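Local coordinates for protein glutathione S-transferase-1 (Necator americanus, PDB 4OFN) that probably conjugates reduced glutathione to electrophilic compounds, as glutathione S-transferases do, and binds glutathione in each half of its dimer, at residues S96-E101 with P127-F132; F22-Q27 with P192-W197. All coordinates share one frame; numbering follows the deposited sequence.

Contact 1 of 2, residues S96-E101 with P127-F132; sequences SDYRVE and PARDKF. With GSH (glutathione), chain D.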
loop_
_atom_site.group_PDB
_atom_site.type_symbol
_atom_site.label_atom_id
_atom_site.label_comp_id
_atom_site.label_asym_id
_atom_site.label_seq_id
_atom_site.Cartn_x
_atom_site.Cartn_y
_atom_site.Cartn_z
ATOM N N SER A 96 -3.375 -2.644 5.739
ATOM C CA SER A 96 -4.262 -2.272 4.634
ATOM C C SER A 96 -5.037 -3.464 4.067
ATOM O O SER A 96 -6.241 -3.363 3.833
ATOM C CB SER A 96 -3.477 -1.588 3.517
ATOM O OG SER A 96 -2.770 -0.473 4.017
ATOM N N ASP A 97 -4.354 -4.589 3.856
ATOM C CA ASP A 97 -5.015 -5.816 3.382
ATOM C C ASP A 97 -6.051 -6.305 4.396
ATOM O O ASP A 97 -7.087 -6.863 4.026
ATOM C CB ASP A 97 -3.992 -6.928 3.120
ATOM C CG ASP A 97 -3.036 -6.598 1.981
ATOM O OD1 ASP A 97 -3.360 -5.727 1.147
ATOM O OD2 ASP A 97 -1.955 -7.218 1.926
ATOM N N TYR A 98 -5.750 -6.088 5.674
ATOM C CA TYR A 98 -6.660 -6.408 6.774
ATOM C C TYR A 98 -7.911 -5.520 6.774
ATOM O O TYR A 98 -8.997 -5.979 7.132
ATOM C CB TYR A 98 -5.909 -6.310 8.110
ATOM C CG TYR A 98 -6.784 -6.215 9.336
ATOM C CD1 TYR A 98 -7.687 -7.225 9.655
ATOM C CD2 TYR A 98 -6.692 -5.122 10.190
ATOM C CE1 TYR A 98 -8.487 -7.140 10.783
ATOM C CE2 TYR A 98 -7.485 -5.028 11.322
ATOM C CZ TYR A 98 -8.378 -6.040 11.614
ATOM O OH TYR A 98 -9.169 -5.947 12.729
ATOM N N ARG A 99 -7.758 -4.260 6.371
ATOM C CA ARG A 99 -8.909 -3.357 6.220
ATOM C C ARG A 99 -9.783 -3.718 5.020
ATOM O O ARG A 99 -11.002 -3.539 5.068
ATOM C CB ARG A 99 -8.467 -1.892 6.121
ATOM C CG ARG A 99 -7.901 -1.307 7.412
ATOM C CD ARG A 99 -8.881 -1.312 8.594
ATOM N NE ARG A 99 -8.930 -0.012 9.271
ATOM C CZ ARG A 99 -9.976 0.817 9.316
ATOM N NH1 ARG A 99 -11.125 0.519 8.717
ATOM N NH2 ARG A 99 -9.870 1.968 9.979
ATOM N N VAL A 100 -9.168 -4.224 3.957
ATOM C CA VAL A 100 -9.922 -4.720 2.805
ATOM C C VAL A 100 -10.779 -5.922 3.215
ATOM O O VAL A 100 -11.932 -6.039 2.796
ATOM C CB VAL A 100 -8.987 -5.082 1.628
ATOM C CG1 VAL A 100 -9.733 -5.858 0.549
ATOM C CG2 VAL A 100 -8.364 -3.821 1.041
ATOM N N GLU A 101 -10.213 -6.798 4.042
ATOM C CA GLU A 101 -10.933 -7.957 4.582
ATOM C C GLU A 101 -12.192 -7.580 5.361
ATOM O O GLU A 101 -13.246 -8.191 5.176
ATOM C CB GLU A 101 -10.024 -8.765 5.514
ATOM C CG GLU A 101 -9.297 -9.935 4.875
ATOM C CD GLU A 101 -8.518 -10.726 5.907
ATOM O OE1 GLU A 101 -7.651 -10.129 6.581
ATOM O OE2 GLU A 101 -8.780 -11.938 6.059
ATOM N N PRO A 127 -12.458 -13.489 12.517
ATOM C CA PRO A 127 -11.486 -14.314 11.790
ATOM C C PRO A 127 -10.327 -13.519 11.181
ATOM O O PRO A 127 -9.176 -13.955 11.257
ATOM C CB PRO A 127 -12.331 -14.963 10.690
ATOM C CG PRO A 127 -13.706 -15.016 11.259
ATOM C CD PRO A 127 -13.841 -13.772 12.086
ATOM N N ALA A 128 -10.628 -12.370 10.583
ATOM C CA ALA A 128 -9.590 -11.491 10.039
ATOM C C ALA A 128 -8.686 -10.952 11.149
ATOM O O ALA A 128 -7.469 -10.854 10.980
ATOM C CB ALA A 128 -10.221 -10.338 9.271
ATOM N N ARG A 129 -9.292 -10.604 12.279
ATOM C CA ARG A 129 -8.559 -10.108 13.437
ATOM C C ARG A 129 -7.617 -11.171 14.002
ATOM O O ARG A 129 -6.458 -10.879 14.314
ATOM C CB ARG A 129 -9.545 -9.663 14.519
ATOM C CG ARG A 129 -8.889 -9.185 15.807
ATOM C CD ARG A 129 -9.760 -9.433 17.027
ATOM N NE ARG A 129 -10.105 -10.844 17.200
ATOM C CZ ARG A 129 -10.802 -11.321 18.229
ATOM N NH1 ARG A 129 -11.225 -10.509 19.194
ATOM N NH2 ARG A 129 -11.073 -12.619 18.300
ATOM N N ASP A 130 -8.132 -12.393 14.153
ATOM C CA ASP A 130 -7.341 -13.523 14.642
ATOM C C ASP A 130 -6.049 -13.648 13.846
ATOM O O ASP A 130 -4.952 -13.605 14.407
ATOM C CB ASP A 130 -8.132 -14.833 14.527
ATOM C CG ASP A 130 -9.232 -14.958 15.567
ATOM O OD1 ASP A 130 -9.341 -14.083 16.451
ATOM O OD2 ASP A 130 -9.992 -15.948 15.496
ATOM N N LYS A 131 -6.202 -13.801 12.535
ATOM C CA LYS A 131 -5.071 -13.935 11.617
ATOM C C LYS A 131 -4.122 -12.740 11.716
ATOM O O LYS A 131 -2.903 -12.915 11.773
ATOM C CB LYS A 131 -5.582 -14.116 10.181
ATOM C CG LYS A 131 -4.630 -13.646 9.091
ATOM C CD LYS A 131 -5.207 -13.923 7.715
ATOM C CE LYS A 131 -4.440 -13.177 6.638
ATOM N NZ LYS A 131 -5.004 -13.439 5.287
ATOM N N PHE A 132 -4.686 -11.534 11.755
ATOM C CA PHE A 132 -3.887 -10.307 11.770
ATOM C C PHE A 132 -3.122 -10.117 13.076
ATOM O O PHE A 132 -1.921 -9.847 13.056
ATOM C CB PHE A 132 -4.768 -9.087 11.520
ATOM C CG PHE A 132 -4.005 -7.794 11.478
ATOM C CD1 PHE A 132 -3.107 -7.539 10.447
ATOM C CD2 PHE A 132 -4.179 -6.828 12.465
ATOM C CE1 PHE A 132 -2.400 -6.350 10.397
ATOM C CE2 PHE A 132 -3.475 -5.633 12.419
ATOM C CZ PHE A 132 -2.585 -5.393 11.381
HETATM N N1 GSH D . -0.458 -7.909 -0.185
HETATM C CA1 GSH D . 0.402 -8.999 -0.611
HETATM C C1 GSH D . 1.348 -8.515 -1.681
HETATM O O11 GSH D . 2.507 -8.210 -1.344
HETATM O O12 GSH D . 0.963 -8.431 -2.871
HETATM C CB1 GSH D . -0.469 -10.151 -1.107
HETATM C CG1 GSH D . 0.369 -11.353 -1.527
HETATM C CD1 GSH D . -0.515 -12.453 -2.068
HETATM O OE1 GSH D . -1.562 -12.198 -2.645
HETATM N N2 GSH D . -0.071 -13.695 -1.880
HETATM C CA2 GSH D . -0.821 -14.856 -2.333
HETATM C C2 GSH D . -0.478 -16.069 -1.523
HETATM O O2 GSH D . 0.536 -16.079 -0.841
HETATM C CB2 GSH D . -0.558 -15.132 -3.814
HETATM S SG2 GSH D . -1.878 -16.110 -4.579
HETATM N N3 GSH D . -1.336 -17.087 -1.618
HETATM C CA3 GSH D . -1.131 -18.358 -0.945
HETATM C C3 GSH D . -1.533 -18.337 0.514
HETATM O O31 GSH D . -2.249 -19.270 0.937
HETATM O O32 GSH D . -1.130 -17.406 1.249
#
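Residues Ser96-Glu101, the last turns of helix 82-101, run nearly antiparallel to residues Pro127-Phe132 of helix 117-141: the axes of these short segments approach to 10.0 Å at 164°, with the CA atoms of Glu101 and Ala128 6.6 Å apart. The rings of Tyr98 and Phe132 meet between them as an offset stack, planes only 4° apart and centroids separated by 4.4 Å. Each aromatic residue also lays its CB over the other's ring face, a reciprocal pair of CH-pi contacts. Both side chains turn CG anti to the backbone N, which sends the two rings into the gap between the helices, where they overlap in part. Ala128 CB sits at the Tyr98 ring edge, in its plane, 3.9 Å from Tyr98 CE1, while Glu101 lays its carboxylate against the same methyl, with OE1 3.7 Å from Ala128 CB. His163 meets the Tyr98 ring steeply. Asp97 takes no part in this packing; its OD2 accepts a 2.7 Å hydrogen bond from N1 of glutathione and another from Gln63 NE2 of the second subunit. Dispersion and ring stacking thus join the two helices; the charges of Glu101 and Lys131, 4.1 Å apart at OE2 and NZ, would add a modest attraction at the margin.

Contact 2 of 2, residues F22-Q27 with P192-W197; sequences FALADQ and PKLKKW
Apolar contacts come first: Ala23 and Leu24, in the last turn of helix 16-24, meet Lys193, Leu194 and Trp197 at the start of helix 192-200. Ala23 CB lies 3.8 Å from Trp197 CB, where the indole begins, and the indole NE1 is hydrogen-bonded to Glu16 OE2 of helix 16-24. Leu24 reaches across with one methyl, its CD2 4.0 Å from Leu194 CB and close to the Leu194 backbone N; Leu158 of helix 155-170 touches both leucines.

Lys193 supplies the mixed contacts. Its aliphatic chain runs over the C-terminal end of helix 16-24, with CD 3.6 Å from Ala23 O and 3.7 Å from Leu24 O. Here Asp26 leaves the helix with positive phi (50°) in a Schellman motif, closed by Gln27 N to Phe22 O and Asp26 N to Ala23 O.

Among the charges, the side chains of Asp26 and Lys193 cross at about a right angle. A bend at chi4 (75°) of the lysine accompanies a separation of 4.2 Å between Asp26 OD2 and Lys193 NZ, beyond a salt bridge. The join between N-terminal and C-terminal domains here therefore rests on van der Waals packing of Ala23, Leu24 and the Lys193 chain against the facing segments, and the nearby opposite charges may add a weak attraction at the surface.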
loop_
_atom_site.group_PDB
_atom_site.type_symbol
_atom_site.label_atom_id
_atom_site.label_comp_id
_atom_site.label_asym_id
_atom_site.label_seq_id
_atom_site.Cartn_x
_atom_site.Cartn_y
_atom_site.Cartn_z
ATOM N N PHE A 22 2.064 14.742 13.037
ATOM C CA PHE A 22 2.213 16.189 13.254
ATOM C C PHE A 22 2.171 16.567 14.737
ATOM O O PHE A 22 2.877 17.482 15.169
ATOM C CB PHE A 22 1.128 16.976 12.510
ATOM C CG PHE A 22 1.340 17.064 11.023
ATOM C CD1 PHE A 22 2.503 17.611 10.505
ATOM C CD2 PHE A 22 0.359 16.629 10.138
ATOM C CE1 PHE A 22 2.694 17.702 9.138
ATOM C CE2 PHE A 22 0.545 16.719 8.769
ATOM C CZ PHE A 22 1.713 17.259 8.270
ATOM N N ALA A 23 1.342 15.862 15.505
ATOM C CA ALA A 23 1.243 16.081 16.947
ATOM C C ALA A 23 2.510 15.612 17.651
ATOM O O ALA A 23 3.041 16.314 18.513
ATOM C CB ALA A 23 0.026 15.366 17.514
ATOM N N LEU A 24 2.997 14.431 17.276
ATOM C CA LEU A 24 4.215 13.873 17.873
ATOM C C LEU A 24 5.477 14.653 17.493
ATOM O O LEU A 24 6.464 14.635 18.231
ATOM C CB LEU A 24 4.376 12.395 17.500
ATOM C CG LEU A 24 3.400 11.432 18.184
ATOM C CD1 LEU A 24 3.501 10.043 17.570
ATOM C CD2 LEU A 24 3.641 11.378 19.688
ATOM N N ALA A 25 5.439 15.334 16.351
ATOM C CA ALA A 25 6.553 16.168 15.903
ATOM C C ALA A 25 6.441 17.613 16.392
ATOM O O ALA A 25 7.305 18.437 16.081
ATOM C CB ALA A 25 6.642 16.144 14.383
ATOM N N ASP A 26 5.394 17.921 17.161
ATOM C CA ASP A 26 5.095 19.296 17.565
ATOM C C ASP A 26 5.106 20.238 16.361
ATOM O O ASP A 26 5.694 21.318 16.409
ATOM C CB ASP A 26 6.081 19.774 18.650
ATOM C CG ASP A 26 5.522 19.649 20.059
ATOM O OD1 ASP A 26 4.290 19.503 20.231
ATOM O OD2 ASP A 26 6.329 19.716 21.005
ATOM N N GLN A 27 4.434 19.820 15.289
ATOM C CA GLN A 27 4.418 20.563 14.030
ATOM C C GLN A 27 3.039 21.177 13.756
ATOM O O GLN A 27 2.049 20.462 13.630
ATOM C CB GLN A 27 4.826 19.624 12.885
ATOM C CG GLN A 27 4.822 20.234 11.486
ATOM C CD GLN A 27 5.820 21.367 11.321
ATOM O OE1 GLN A 27 6.967 21.273 11.754
ATOM N NE2 GLN A 27 5.387 22.439 10.678
ATOM N N PRO A 192 2.542 11.421 25.904
ATOM C CA PRO A 192 1.902 12.713 26.206
ATOM C C PRO A 192 1.435 13.545 24.999
ATOM O O PRO A 192 0.289 13.991 24.982
ATOM C CB PRO A 192 2.983 13.463 26.988
ATOM C CG PRO A 192 3.746 12.386 27.675
ATOM C CD PRO A 192 3.718 11.189 26.766
ATOM N N LYS A 193 2.304 13.751 24.009
ATOM C CA LYS A 193 1.921 14.516 22.811
ATOM C C LYS A 193 0.792 13.845 22.032
ATOM O O LYS A 193 -0.053 14.527 21.456
ATOM C CB LYS A 193 3.118 14.738 21.883
ATOM C CG LYS A 193 4.094 15.786 22.379
ATOM C CD LYS A 193 5.175 16.056 21.351
ATOM C CE LYS A 193 6.317 16.843 21.964
ATOM N NZ LYS A 193 7.186 16.010 22.843
ATOM N N LEU A 194 0.793 12.513 22.007
ATOM C CA LEU A 194 -0.279 11.752 21.364
ATOM C C LEU A 194 -1.549 11.847 22.204
ATOM O O LEU A 194 -2.604 12.235 21.699
ATOM C CB LEU A 194 0.124 10.281 21.186
ATOM C CG LEU A 194 -0.740 9.302 20.388
ATOM C CD1 LEU A 194 -1.547 10.013 19.330
ATOM C CD2 LEU A 194 0.085 8.180 19.771
ATOM N N LYS A 195 -1.432 11.504 23.487
ATOM C CA LYS A 195 -2.554 11.572 24.429
ATOM C C LYS A 195 -3.223 12.949 24.405
ATOM O O LYS A 195 -4.447 13.061 24.386
ATOM C CB LYS A 195 -2.076 11.253 25.848
ATOM C CG LYS A 195 -3.195 10.964 26.833
ATOM C CD LYS A 195 -2.658 10.820 28.249
ATOM C CE LYS A 195 -3.730 10.304 29.193
ATOM N NZ LYS A 195 -3.331 10.468 30.617
ATOM N N LYS A 196 -2.406 13.993 24.411
ATOM C CA LYS A 196 -2.897 15.360 24.304
ATOM C C LYS A 196 -3.734 15.585 23.055
ATOM O O LYS A 196 -4.782 16.226 23.118
ATOM C CB LYS A 196 -1.711 16.304 24.316
ATOM C CG LYS A 196 -2.044 17.766 24.160
ATOM C CD LYS A 196 -0.823 18.635 24.404
ATOM C CE LYS A 196 0.342 18.319 23.477
ATOM N NZ LYS A 196 1.510 19.195 23.768
ATOM N N TRP A 197 -3.268 15.058 21.927
ATOM C CA TRP A 197 -4.023 15.141 20.679
ATOM C C TRP A 197 -5.320 14.336 20.766
ATOM O O TRP A 197 -6.372 14.812 20.334
ATOM C CB TRP A 197 -3.176 14.686 19.487
ATOM C CG TRP A 197 -3.967 14.531 18.228
ATOM C CD1 TRP A 197 -4.301 13.358 17.615
ATOM C CD2 TRP A 197 -4.544 15.574 17.442
ATOM N NE1 TRP A 197 -5.041 13.606 16.489
ATOM C CE2 TRP A 197 -5.205 14.960 16.356
ATOM C CE3 TRP A 197 -4.559 16.971 17.540
ATOM C CZ2 TRP A 197 -5.876 15.694 15.371
ATOM C CZ3 TRP A 197 -5.232 17.703 16.558
ATOM C CH2 TRP A 197 -5.881 17.058 15.491
#

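In the fold
Contact 1 is largely buried and joins two long helices, 82-101 and 117-141, of the all-helical C-terminal domain. Contact 2 lies at the surface and bridges domains, setting helix 16-24 of the thioredoxin-like N-terminal domain against the closing helix 192-200. They share no helix, and their centres are 28 Å apart on opposite sides of the chain's centre. Their chemistry follows place: aromatic stacking in the interior of contact 1, aliphatic packing with a lysine chain over a helix end in contact 2. Both have opposite charges near each other but beyond salt-bridge distance. Contact 1 alone also borders a glutathione site shared with the second subunit.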